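Local coordinates for gamma-D-glutamyl-L-lysine dipeptidyl-peptidase (Bacillus cereus ATCC 10987, PDB 3H41), which probably hydrolyses gamma-D-glutamyl-L-lysine bonds in murein peptides, releasing L-Ala-gamma-D-Glu dipeptides during breakdown of the bacterial cell wall, at residues Asp276-His281 against Val289-Leu294. Sequence-based numbering, arbitrary orientation.
Sequences DGNMIH and VEIIPL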
ATOM      1  N   ASP A 276     -18.189   5.503 -17.900  1.00 22.82           N
ATOM      2  CA  ASP A 276     -19.052   6.681 -18.042  1.00 21.96           C
ATOM      3  C   ASP A 276     -18.292   8.009 -17.914  1.00 19.94           C
ATOM      4  O   ASP A 276     -18.834   8.978 -17.429  1.00 23.09           O
ATOM      5  CB  ASP A 276     -20.178   6.634 -17.026  1.00 25.19           C
ATOM      6  CG  ASP A 276     -21.099   5.418 -17.222  1.00 35.49           C
ATOM      7  OD1 ASP A 276     -21.284   4.952 -18.374  1.00 44.17           O
ATOM      8  OD2 ASP A 276     -21.634   4.925 -16.209  1.00 49.23           O
ATOM      9  N   GLY A 277     -17.019   8.029 -18.296  1.00 18.10           N
ATOM     10  CA  GLY A 277     -16.251   9.273 -18.299  1.00 18.52           C
ATOM     11  C   GLY A 277     -15.621   9.651 -16.966  1.00 17.07           C
ATOM     12  O   GLY A 277     -15.026  10.730 -16.854  1.00 16.06           O
ATOM     13  N   ASN A 278     -15.752   8.784 -15.955  1.00 15.04           N
ATOM     14  CA  ASN A 278     -15.241   9.088 -14.599  1.00 13.07           C
ATOM     15  C   ASN A 278     -14.031   8.233 -14.214  1.00 14.17           C
ATOM     16  O   ASN A 278     -13.755   7.208 -14.843  1.00 15.75           O
ATOM     17  CB  ASN A 278     -16.328   8.915 -13.558  1.00 16.79           C
ATOM     18  CG  ASN A 278     -17.442   9.908 -13.727  1.00 21.53           C
ATOM     19  OD1 ASN A 278     -17.196  11.080 -14.035  1.00 21.11           O
ATOM     20  ND2 ASN A 278     -18.689   9.437 -13.593  1.00 20.53           N
HETATM   21  N   MSE A 279     -13.302   8.689 -13.203  1.00 14.21           N
HETATM   22  CA  MSE A 279     -12.121   7.974 -12.714  1.00 13.31           C
HETATM   23  C   MSE A 279     -12.070   8.084 -11.202  1.00 12.03           C
HETATM   24  O   MSE A 279     -12.658   8.977 -10.618  1.00 14.14           O
HETATM   25  CB  MSE A 279     -10.828   8.491 -13.329  1.00 12.38           C
HETATM   26  CG  MSE A 279     -10.542   9.917 -13.008  1.00 16.89           C
HETATM   27 SE   MSE A 279      -9.138  10.607 -14.141  0.75 11.98          SE
HETATM   28  CE  MSE A 279      -8.875  12.056 -13.025  1.00 14.30           C
ATOM     29  N   ILE A 280     -11.383   7.138 -10.578  1.00 11.60           N
ATOM     30  CA  ILE A 280     -11.203   7.143  -9.160  1.00 11.29           C
ATOM     31  C   ILE A 280      -9.701   7.240  -8.894  1.00 10.42           C
ATOM     32  O   ILE A 280      -8.925   6.672  -9.647  1.00 12.67           O
ATOM     33  CB  ILE A 280     -11.851   5.887  -8.492  1.00  9.27           C
ATOM     34  CG1 ILE A 280     -11.890   6.042  -6.980  1.00 10.77           C
ATOM     35  CG2 ILE A 280     -11.164   4.583  -8.950  1.00  9.59           C
ATOM     36  CD1 ILE A 280     -12.855   5.003  -6.243  1.00 12.71           C
ATOM     37  N   HIS A 281      -9.321   8.022  -7.867  1.00  9.23           N
ATOM     38  CA  HIS A 281      -7.926   8.219  -7.511  1.00 10.76           C
ATOM     39  C   HIS A 281      -7.744   8.738  -6.106  1.00 10.62           C
ATOM     40  O   HIS A 281      -8.691   9.202  -5.446  1.00 11.40           O
ATOM     41  CB  HIS A 281      -7.223   9.162  -8.550  1.00 12.10           C
ATOM     42  CG  HIS A 281      -7.766  10.559  -8.622  1.00 15.15           C
ATOM     43  ND1 HIS A 281      -7.234  11.517  -9.477  1.00 16.55           N
ATOM     44  CD2 HIS A 281      -8.778  11.176  -7.956  1.00 14.79           C
ATOM     45  CE1 HIS A 281      -7.892  12.653  -9.319  1.00 19.43           C
ATOM     46  NE2 HIS A 281      -8.846  12.469  -8.425  1.00 13.90           N
ATOM     47  N   VAL A 289      -9.382  10.274  -1.338  1.00 14.53           N
ATOM     48  CA  VAL A 289      -9.846   9.361  -2.375  1.00 11.98           C
ATOM     49  C   VAL A 289     -11.224   9.849  -2.866  1.00 11.94           C
ATOM     50  O   VAL A 289     -12.169  10.056  -2.076  1.00 10.60           O
ATOM     51  CB  VAL A 289      -9.917   7.900  -1.906  1.00 12.78           C
ATOM     52  CG1 VAL A 289     -10.554   7.041  -2.999  1.00  8.95           C
ATOM     53  CG2 VAL A 289      -8.496   7.389  -1.552  1.00 14.13           C
ATOM     54  N   GLU A 290     -11.329   9.993  -4.176  1.00 11.48           N
ATOM     55  CA  GLU A 290     -12.469  10.649  -4.788  1.00 13.24           C
ATOM     56  C   GLU A 290     -12.708  10.163  -6.205  1.00 12.85           C
ATOM     57  O   GLU A 290     -11.807   9.628  -6.869  1.00 12.64           O
ATOM     58  CB  GLU A 290     -12.205  12.152  -4.867  1.00 12.42           C
ATOM     59  CG  GLU A 290     -11.119  12.514  -5.904  1.00 12.17           C
ATOM     60  CD  GLU A 290     -10.794  14.028  -5.978  1.00 21.08           C
ATOM     61  OE1 GLU A 290     -11.150  14.774  -5.036  1.00 17.53           O
ATOM     62  OE2 GLU A 290     -10.175  14.452  -6.991  1.00 15.91           O
ATOM     63  N   ILE A 291     -13.917  10.441  -6.693  1.00 11.84           N
ATOM     64  CA  ILE A 291     -14.292  10.153  -8.062  1.00 10.51           C
ATOM     65  C   ILE A 291     -14.530  11.482  -8.794  1.00 12.58           C
ATOM     66  O   ILE A 291     -15.316  12.312  -8.334  1.00 10.78           O
ATOM     67  CB  ILE A 291     -15.575   9.277  -8.103  1.00 16.13           C
ATOM     68  CG1 ILE A 291     -15.264   7.823  -7.701  1.00 14.81           C
ATOM     69  CG2 ILE A 291     -16.245   9.339  -9.452  1.00 13.13           C
ATOM     70  CD1 ILE A 291     -16.480   6.972  -7.388  1.00 17.01           C
ATOM     71  N   ILE A 292     -13.881  11.677  -9.926  1.00 12.37           N
ATOM     72  CA  ILE A 292     -14.043  12.894 -10.744  1.00 13.63           C
ATOM     73  C   ILE A 292     -14.078  12.569 -12.243  1.00 15.72           C
ATOM     74  O   ILE A 292     -13.683  11.471 -12.675  1.00 14.43           O
ATOM     75  CB  ILE A 292     -12.929  13.973 -10.484  1.00 14.30           C
ATOM     76  CG1 ILE A 292     -11.536  13.462 -10.837  1.00 20.45           C
ATOM     77  CG2 ILE A 292     -12.972  14.502  -9.054  1.00 18.77           C
ATOM     78  CD1 ILE A 292     -10.483  14.577 -10.826  1.00 15.98           C
ATOM     79  N   PRO A 293     -14.540  13.521 -13.055  1.00 16.04           N
ATOM     80  CA  PRO A 293     -14.538  13.224 -14.476  1.00 15.35           C
ATOM     81  C   PRO A 293     -13.133  13.186 -15.001  1.00 14.28           C
ATOM     82  O   PRO A 293     -12.276  13.948 -14.497  1.00 15.84           O
ATOM     83  CB  PRO A 293     -15.267  14.434 -15.108  1.00 17.05           C
ATOM     84  CG  PRO A 293     -16.071  15.046 -13.992  1.00 18.85           C
ATOM     85  CD  PRO A 293     -15.344  14.712 -12.705  1.00 19.36           C
ATOM     86  N   LEU A 294     -12.901  12.382 -16.043  1.00 14.66           N
ATOM     87  CA  LEU A 294     -11.632  12.409 -16.756  1.00 17.04           C
ATOM     88  C   LEU A 294     -11.419  13.783 -17.397  1.00 18.36           C
ATOM     89  O   LEU A 294     -10.311  14.316 -17.410  1.00 18.25           O
ATOM     90  CB  LEU A 294     -11.590  11.301 -17.810  1.00 20.89           C
ATOM     91  CG  LEU A 294     -10.358  11.202 -18.714  1.00 23.49           C
ATOM     92  CD1 LEU A 294      -8.997  11.168 -17.939  1.00 24.30           C
ATOM     93  CD2 LEU A 294     -10.541   9.986 -19.571  1.00 16.58           C
TER
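His281 and Glu290 face each other as a hydrogen-bonded pair of an antiparallel beta hairpin, strands 278-281 and 290-293, at the edge of the six-stranded sheet of the NlpC/P60 cysteine peptidase domain. The hairpin illustrates how an edge ladder can pair alternate residues of two strands, while Ile280 bonds to Met272 of strand 267-275, and also hold an active-site residue. His281 N donates to Glu290 O, and Glu290 N returns a bond of 3.0 Å to His281 O. Two residues along, Met279 and Ile292 repeat the exchange, with Met279 N 2.9 Å from Ile292 O. The ladder ends with Leu294 N giving an almost straight bond (174°) to Gly277 O. The carbonyl oxygens of Met279 and His281 each take a further CA-H...O contact, from Ile291 CA and Val289 CA respectively. Pro293, which has no N-H to give, sits at a non-hydrogen-bonded position opposite Asn278.

The imidazole is gripped at both nitrogens. His281 NE2 donates to Glu290 OE2 (2.8 Å), which it meets on the anti side of the carboxylate, somewhat out of its plane, while ND1 is hydrogen-bonded to NE2 of His269, the inferred proton acceptor. His281, itself an inferred active-site residue, is thus probably the polar third member of the family's catalytic triad, positioning His269. Arg287 forms a salt bridge with the same OE2, which gives that oxygen a second partner.

Met279, His281, Glu290 and Ile292 share one face of the sheet. The CG atoms of both His281 and Glu290 lie between backbone N and carbonyl carbon (chi1 63° and 70°), which sends ring and extended acid chain side by side in the same direction. Ile292 CD1 meets the ring obliquely, 3.6 Å from His281 CE1, while Ile292 CG1 also packs against the selenomethionine methyl, CE of Met279, at 3.7 Å.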